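Local atomic coordinates of flagellar protein (Xanthomonas campestris pv. campestris, PDB entry 3C12), a protein that is probably required for assembly of the flagellar hook, which it is thought to cap and scaffold, and is represented here by its C-terminal domain. Residues 121-124 against 128-131; 8-13 against 110-115; 31-36 against 87-92. All blocks are in the same frame, centred on the assembly; numbering follows the deposited sequence.

Contact 1. Residues 121-124 against 128-131; sequences LNLT and TSPL
L121 and S129 are joined by two backbone hydrogen bonds, an antiparallel hydrogen-bonded pair. L121 N donates to S129 O over 2.7 Å, and the bond is nearly straight, 173° at the hydrogen. S129 N returns a bond to L121 O at 3.0 Å. This one is more bent, 139° at the hydrogen. L121 O also receives a CA-H contact from T128 CA at 3.5 Å. The next pair, N122 with T128, is non-hydrogen-bonded. Its side chains cross on the other face of the hairpin, and N122 OD1 stays 3.9 Å from T128 OG1. N122 ND2 is hydrogen-bonded outside the hairpin, to S111 OG and T113 OG1 of strand 98-115.

The packing lies on the face of L121, L123 and S129. CD1 of L123 rests against S129 CB at 3.4 Å, and CD2 of L121 meets CD2 of L131 at 4.0 Å. The chi1 of L131 is -177°, which sets CG anti to the backbone N; the second torsion then turns CD2 to L121.

The two strands form the C-terminal beta hairpin, 118-123 with 127-130. L121 also packs on V112, L9 and V134. L123 lies on V14, V16 and V109, while S129 touches V16. The hairpin thus extends the sheet from strand 98-115, and its apolar face lies against strand 13-17, in the part of the chain that is probably the Tudor-like domain.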
loop_
_atom_site.group_PDB
_atom_site.type_symbol
_atom_site.label_atom_id
_atom_site.label_comp_id
_atom_site.label_asym_id
_atom_site.label_seq_id
_atom_site.Cartn_x
_atom_site.Cartn_y
_atom_site.Cartn_z
ATOM N N LEU A 121 9.560 9.970 10.612
ATOM C CA LEU A 121 9.567 8.963 11.660
ATOM C C LEU A 121 10.577 7.913 11.262
ATOM O O LEU A 121 10.660 7.523 10.095
ATOM C CB LEU A 121 8.203 8.291 11.801
ATOM C CG LEU A 121 6.952 9.154 11.769
ATOM C CD1 LEU A 121 5.794 8.340 12.324
ATOM C CD2 LEU A 121 7.160 10.406 12.597
ATOM N N ASN A 122 11.346 7.460 12.240
ATOM C CA ASN A 122 12.347 6.440 12.003
ATOM C C ASN A 122 11.748 5.171 12.562
ATOM O O ASN A 122 11.771 4.924 13.771
ATOM C CB ASN A 122 13.645 6.830 12.704
ATOM C CG ASN A 122 14.086 8.228 12.324
ATOM O OD1 ASN A 122 14.227 8.543 11.140
ATOM N ND2 ASN A 122 14.284 9.085 13.325
ATOM N N LEU A 123 11.171 4.396 11.652
ATOM C CA LEU A 123 10.502 3.152 11.983
ATOM C C LEU A 123 11.478 1.996 12.073
ATOM O O LEU A 123 12.236 1.729 11.141
ATOM C CB LEU A 123 9.435 2.873 10.935
ATOM C CG LEU A 123 8.511 4.067 10.700
ATOM C CD1 LEU A 123 7.576 3.743 9.560
ATOM C CD2 LEU A 123 7.725 4.402 11.972
ATOM N N THR A 124 11.454 1.317 13.214
ATOM C CA THR A 124 12.338 0.197 13.464
ATOM C C THR A 124 12.089 -0.939 12.486
ATOM O O THR A 124 10.976 -1.461 12.395
ATOM C CB THR A 124 12.160 -0.325 14.886
ATOM O OG1 THR A 124 12.201 0.778 15.801
ATOM C CG2 THR A 124 13.268 -1.308 15.230
ATOM N N THR A 128 12.397 4.727 7.011
ATOM C CA THR A 128 11.842 6.057 7.141
ATOM C C THR A 128 10.417 6.215 6.674
ATOM O O THR A 128 9.948 5.510 5.781
ATOM C CB THR A 128 12.721 7.085 6.398
ATOM O OG1 THR A 128 13.395 7.901 7.367
ATOM C CG2 THR A 128 11.878 7.956 5.434
ATOM N N SER A 129 9.732 7.166 7.289
ATOM C CA SER A 129 8.372 7.442 6.920
ATOM C C SER A 129 7.982 8.854 7.258
ATOM O O SER A 129 8.162 9.307 8.380
ATOM C CB SER A 129 7.411 6.489 7.622
ATOM O OG SER A 129 6.075 6.825 7.277
ATOM N N PRO A 130 7.448 9.578 6.275
ATOM C CA PRO A 130 7.035 10.952 6.547
ATOM C C PRO A 130 5.777 10.960 7.424
ATOM O O PRO A 130 4.843 10.173 7.219
ATOM C CB PRO A 130 6.773 11.509 5.154
ATOM C CG PRO A 130 6.333 10.299 4.390
ATOM C CD PRO A 130 7.322 9.266 4.843
ATOM N N LEU A 131 5.782 11.821 8.431
ATOM C CA LEU A 131 4.634 11.960 9.309
ATOM C C LEU A 131 3.573 12.418 8.318
ATOM O O LEU A 131 3.682 13.516 7.761
ATOM C CB LEU A 131 4.922 13.056 10.340
ATOM C CG LEU A 131 3.903 13.355 11.437
ATOM C CD1 LEU A 131 2.704 14.089 10.849
ATOM C CD2 LEU A 131 3.499 12.044 12.106
#

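Contact 2. Residues 8-13 against 110-115; sequences ALVGHN and DSVTIG
V10 stands on a type II beta turn, L9 to H12, and reaches from it to the start of segment 110-115. The turn is closed by H12 N donating to L9 O at 2.9 Å. V10 and G11 are its two central residues. G11 has phi 95°, a positive value that glycine commonly supplies at this place in a type II turn. No hydrogen bond crosses between the two segments, and the contact is made by the two methyl groups of V10.

CG1 of V10 is anti to the backbone N (chi1 -172°) and lies over the backbone of the strand, 3.8 Å from D110 O and 3.9 Å from S111 CA. CG2 of V10, beside the backbone N, meets CG2 of V112 at 3.6 Å. It also approaches V112 CB at 3.9 Å. The side chain of V112 leaves the strand toward the turn; those of D110 and S111 leave it on the far side.

That D110 and S111, in succession, both point away fits a classic beta bulge, in which both face N122 of strand 118-123. Regular pairing resumes beyond them, where T113 is bonded through its backbone to Y120. Just before the bulge, V109 is hydrogen-bonded through its backbone to G11 and H12, which joins the turn to the strand.

Apolar neighbours continue the packing: V112 also touches L119 and L121, and L9 touches L121, L131 and V137.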
loop_
_atom_site.group_PDB
_atom_site.type_symbol
_atom_site.label_atom_id
_atom_site.label_comp_id
_atom_site.label_asym_id
_atom_site.label_seq_id
_atom_site.Cartn_x
_atom_site.Cartn_y
_atom_site.Cartn_z
ATOM N N ALA A 8 5.193 12.918 19.913
ATOM C CA ALA A 8 4.585 12.088 20.933
ATOM C C ALA A 8 4.450 10.679 20.368
ATOM O O ALA A 8 4.065 9.747 21.069
ATOM C CB ALA A 8 3.226 12.634 21.288
ATOM N N LEU A 9 4.759 10.539 19.085
ATOM C CA LEU A 9 4.690 9.248 18.438
ATOM C C LEU A 9 5.898 8.416 18.843
ATOM O O LEU A 9 5.851 7.186 18.846
ATOM C CB LEU A 9 4.663 9.425 16.927
ATOM C CG LEU A 9 3.400 10.073 16.375
ATOM C CD1 LEU A 9 3.562 10.338 14.896
ATOM C CD2 LEU A 9 2.224 9.159 16.635
ATOM N N VAL A 10 6.984 9.092 19.194
ATOM C CA VAL A 10 8.194 8.387 19.593
ATOM C C VAL A 10 7.886 7.441 20.752
ATOM O O VAL A 10 7.258 7.833 21.736
ATOM C CB VAL A 10 9.308 9.375 20.019
ATOM C CG1 VAL A 10 10.619 8.621 20.232
ATOM C CG2 VAL A 10 9.480 10.455 18.962
ATOM N N GLY A 11 8.316 6.190 20.622
ATOM C CA GLY A 11 8.068 5.219 21.674
ATOM C C GLY A 11 6.822 4.377 21.462
ATOM O O GLY A 11 6.643 3.342 22.101
ATOM N N HIS A 12 5.957 4.818 20.559
ATOM C CA HIS A 12 4.730 4.092 20.278
ATOM C C HIS A 12 4.806 3.352 18.944
ATOM O O HIS A 12 5.848 3.360 18.279
ATOM C CB HIS A 12 3.549 5.061 20.280
ATOM C CG HIS A 12 3.243 5.630 21.633
ATOM N ND1 HIS A 12 2.242 6.553 21.843
ATOM C CD2 HIS A 12 3.790 5.384 22.847
ATOM C CE1 HIS A 12 2.185 6.852 23.129
ATOM N NE2 HIS A 12 3.114 6.155 23.759
ATOM N N ASN A 13 3.706 2.702 18.569
ATOM C CA ASN A 13 3.624 1.957 17.314
ATOM C C ASN A 13 2.659 2.636 16.364
ATOM O O ASN A 13 1.676 3.244 16.781
ATOM C CB ASN A 13 3.182 0.510 17.565
ATOM C CG ASN A 13 4.352 -0.413 17.854
ATOM O OD1 ASN A 13 5.182 -0.133 18.714
ATOM N ND2 ASN A 13 4.421 -1.520 17.134
ATOM N N ASP A 110 10.840 4.310 16.450
ATOM C CA ASP A 110 12.073 4.397 17.214
ATOM C C ASP A 110 12.440 5.829 17.572
ATOM O O ASP A 110 12.927 6.100 18.676
ATOM C CB ASP A 110 13.227 3.751 16.450
ATOM C CG ASP A 110 14.542 3.826 17.216
ATOM O OD1 ASP A 110 14.619 3.262 18.335
ATOM O OD2 ASP A 110 15.495 4.460 16.702
ATOM N N SER A 111 12.209 6.748 16.642
ATOM C CA SER A 111 12.517 8.150 16.888
ATOM C C SER A 111 11.962 9.023 15.785
ATOM O O SER A 111 11.478 8.535 14.763
ATOM C CB SER A 111 14.028 8.355 16.977
ATOM O OG SER A 111 14.648 8.069 15.735
ATOM N N VAL A 112 12.040 10.326 15.998
ATOM C CA VAL A 112 11.550 11.275 15.017
ATOM C C VAL A 112 12.653 12.260 14.665
ATOM O O VAL A 112 13.421 12.694 15.528
ATOM C CB VAL A 112 10.314 12.045 15.552
ATOM C CG1 VAL A 112 10.114 13.335 14.771
ATOM C CG2 VAL A 112 9.080 11.174 15.430
ATOM N N THR A 113 12.740 12.593 13.384
ATOM C CA THR A 113 13.730 13.542 12.923
ATOM C C THR A 113 13.061 14.676 12.174
ATOM O O THR A 113 12.118 14.480 11.408
ATOM C CB THR A 113 14.776 12.883 12.010
ATOM O OG1 THR A 113 15.631 12.036 12.793
ATOM C CG2 THR A 113 15.608 13.947 11.315
ATOM N N ILE A 114 13.554 15.878 12.424
ATOM C CA ILE A 114 13.026 17.060 11.781
ATOM C C ILE A 114 14.170 17.700 11.017
ATOM O O ILE A 114 15.081 18.297 11.607
ATOM C CB ILE A 114 12.493 18.037 12.808
ATOM C CG1 ILE A 114 11.598 17.292 13.802
ATOM C CG2 ILE A 114 11.728 19.126 12.098
ATOM C CD1 ILE A 114 11.144 18.117 14.963
ATOM N N GLY A 115 14.127 17.541 9.697
ATOM C CA GLY A 115 15.160 18.097 8.849
ATOM C C GLY A 115 14.581 19.201 7.998
ATOM O O GLY A 115 13.467 19.670 8.259
#

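Contact 3. Residues 31-36 against 87-92; sequences GVVAAT and ITATQT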
loop_
_atom_site.group_PDB
_atom_site.type_symbol
_atom_site.label_atom_id
_atom_site.label_comp_id
_atom_site.label_asym_id
_atom_site.label_seq_id
_atom_site.Cartn_x
_atom_site.Cartn_y
_atom_site.Cartn_z
ATOM N N GLY A 31 0.391 -6.606 11.040
ATOM C CA GLY A 31 -0.203 -5.498 10.323
ATOM C C GLY A 31 -1.671 -5.773 10.082
ATOM O O GLY A 31 -2.239 -6.700 10.660
ATOM N N VAL A 32 -2.285 -4.968 9.222
ATOM C CA VAL A 32 -3.697 -5.124 8.922
ATOM C C VAL A 32 -4.034 -4.739 7.500
ATOM O O VAL A 32 -3.270 -4.065 6.820
ATOM C CB VAL A 32 -4.567 -4.260 9.845
ATOM C CG1 VAL A 32 -4.412 -4.714 11.277
ATOM C CG2 VAL A 32 -4.170 -2.815 9.709
ATOM N N VAL A 33 -5.207 -5.174 7.069
ATOM C CA VAL A 33 -5.709 -4.901 5.735
ATOM C C VAL A 33 -7.213 -4.694 5.834
ATOM O O VAL A 33 -7.868 -5.262 6.707
ATOM C CB VAL A 33 -5.427 -6.074 4.788
ATOM C CG1 VAL A 33 -6.176 -5.883 3.502
ATOM C CG2 VAL A 33 -3.941 -6.167 4.509
ATOM N N ALA A 34 -7.765 -3.884 4.940
ATOM C CA ALA A 34 -9.191 -3.625 4.971
ATOM C C ALA A 34 -9.950 -4.478 3.967
ATOM O O ALA A 34 -9.949 -4.189 2.773
ATOM C CB ALA A 34 -9.446 -2.157 4.715
ATOM N N ALA A 35 -10.595 -5.530 4.470
ATOM C CA ALA A 35 -11.394 -6.447 3.654
ATOM C C ALA A 35 -12.682 -5.764 3.230
ATOM O O ALA A 35 -13.360 -5.141 4.042
ATOM C CB ALA A 35 -11.717 -7.705 4.439
ATOM N N THR A 36 -13.019 -5.896 1.956
ATOM C CA THR A 36 -14.210 -5.266 1.416
ATOM C C THR A 36 -15.410 -6.203 1.355
ATOM O O THR A 36 -16.495 -5.813 0.923
ATOM C CB THR A 36 -13.934 -4.739 0.008
ATOM O OG1 THR A 36 -13.454 -5.811 -0.811
ATOM C CG2 THR A 36 -12.890 -3.641 0.052
ATOM N N ILE A 87 5.318 -8.249 1.100
ATOM C CA ILE A 87 4.046 -8.856 1.459
ATOM C C ILE A 87 2.911 -8.422 0.539
ATOM O O ILE A 87 2.724 -7.238 0.259
ATOM C CB ILE A 87 3.641 -8.550 2.925
ATOM C CG1 ILE A 87 2.284 -9.200 3.207
ATOM C CG2 ILE A 87 3.586 -7.053 3.174
ATOM C CD1 ILE A 87 1.711 -8.872 4.546
ATOM N N THR A 88 2.159 -9.406 0.068
ATOM C CA THR A 88 1.030 -9.168 -0.814
ATOM C C THR A 88 -0.225 -9.782 -0.205
ATOM O O THR A 88 -0.196 -10.888 0.335
ATOM C CB THR A 88 1.292 -9.776 -2.197
ATOM O OG1 THR A 88 2.401 -9.098 -2.796
ATOM C CG2 THR A 88 0.072 -9.630 -3.091
ATOM N N ALA A 89 -1.328 -9.052 -0.281
ATOM C CA ALA A 89 -2.571 -9.542 0.283
ATOM C C ALA A 89 -3.633 -9.657 -0.773
ATOM O O ALA A 89 -3.894 -8.716 -1.524
ATOM C CB ALA A 89 -3.044 -8.624 1.384
ATOM N N THR A 90 -4.244 -10.831 -0.832
ATOM C CA THR A 90 -5.300 -11.077 -1.793
ATOM C C THR A 90 -6.541 -11.569 -1.097
ATOM O O THR A 90 -6.513 -12.530 -0.327
ATOM C CB THR A 90 -4.899 -12.113 -2.815
ATOM O OG1 THR A 90 -3.614 -11.777 -3.348
ATOM C CG2 THR A 90 -5.940 -12.157 -3.941
ATOM N N GLN A 91 -7.637 -10.894 -1.393
ATOM C CA GLN A 91 -8.920 -11.225 -0.815
ATOM C C GLN A 91 -9.682 -12.126 -1.766
ATOM O O GLN A 91 -9.551 -12.034 -2.986
ATOM C CB GLN A 91 -9.723 -9.946 -0.574
ATOM C CG GLN A 91 -11.003 -10.135 0.205
ATOM C CD GLN A 91 -11.994 -9.019 -0.042
ATOM O OE1 GLN A 91 -12.625 -8.972 -1.094
ATOM N NE2 GLN A 91 -12.129 -8.108 0.923
ATOM N N THR A 92 -10.471 -13.008 -1.175
ATOM C CA THR A 92 -11.317 -13.940 -1.902
ATOM C C THR A 92 -12.624 -13.899 -1.126
ATOM O O THR A 92 -12.659 -14.257 0.049
ATOM C CB THR A 92 -10.759 -15.370 -1.856
ATOM O OG1 THR A 92 -9.474 -15.415 -2.493
ATOM C CG2 THR A 92 -11.712 -16.319 -2.554
#
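V33 and A89 face each other from strands that run in roughly the same direction but are not paired. Their CA atoms are 7.8 Å apart, and those of A35 and Q91 are 7.0 Å apart. These spacings exceed those of bonded neighbours, so the segments meet through side chains. V33, A89 and Q91 all direct their side chains toward the other segment.

CG2 of V33 touches the CB methyl of A89 at 4.1 Å, a light apolar contact. Most of the remaining contact belongs to Q91. Its chi1 of -172° places CG anti to the backbone N, and the chain stays extended beyond it. The amide is thereby carried across to the end of strand 29-35. There it lies beside the CB of A35 and the backbone of T36. The side chain of T36 crosses that of Q91, with T36 OG1 3.6 Å from Q91 CD.

The contact is buried within the Ig-like part of the chain, consistent with two facing strands of an Ig-like beta sandwich. F43 of strand 39-46 packs on both V33 and A89. L101 of strand 98-115 packs on V33 and Q91. Strand 98-115 pairs antiparallel with both strands of the contact and so connects them. In addition, strand 29-35 pairs with strand 64-70, and strand 83-93 pairs with strand 39-46.

From the N terminus, the loop 8-13 comes first, with 96 residues between it and its partner 110-115. Contact 2 thus spans most of the chain. Contact 3 opens and closes inside that span, with 50 residues between 31-36 and 87-92. Contact 1 follows in series after both and closes a three-residue turn. No two contacts cross. Contacts 1 and 2 touch, with centres 7 Å apart, on one side of the chain's centre. Contact 3 lies on the opposite side, in the Ig-like part. Strand 98-115 runs between the two regions, pairing with 29-35 and 83-93 as well as with 118-123.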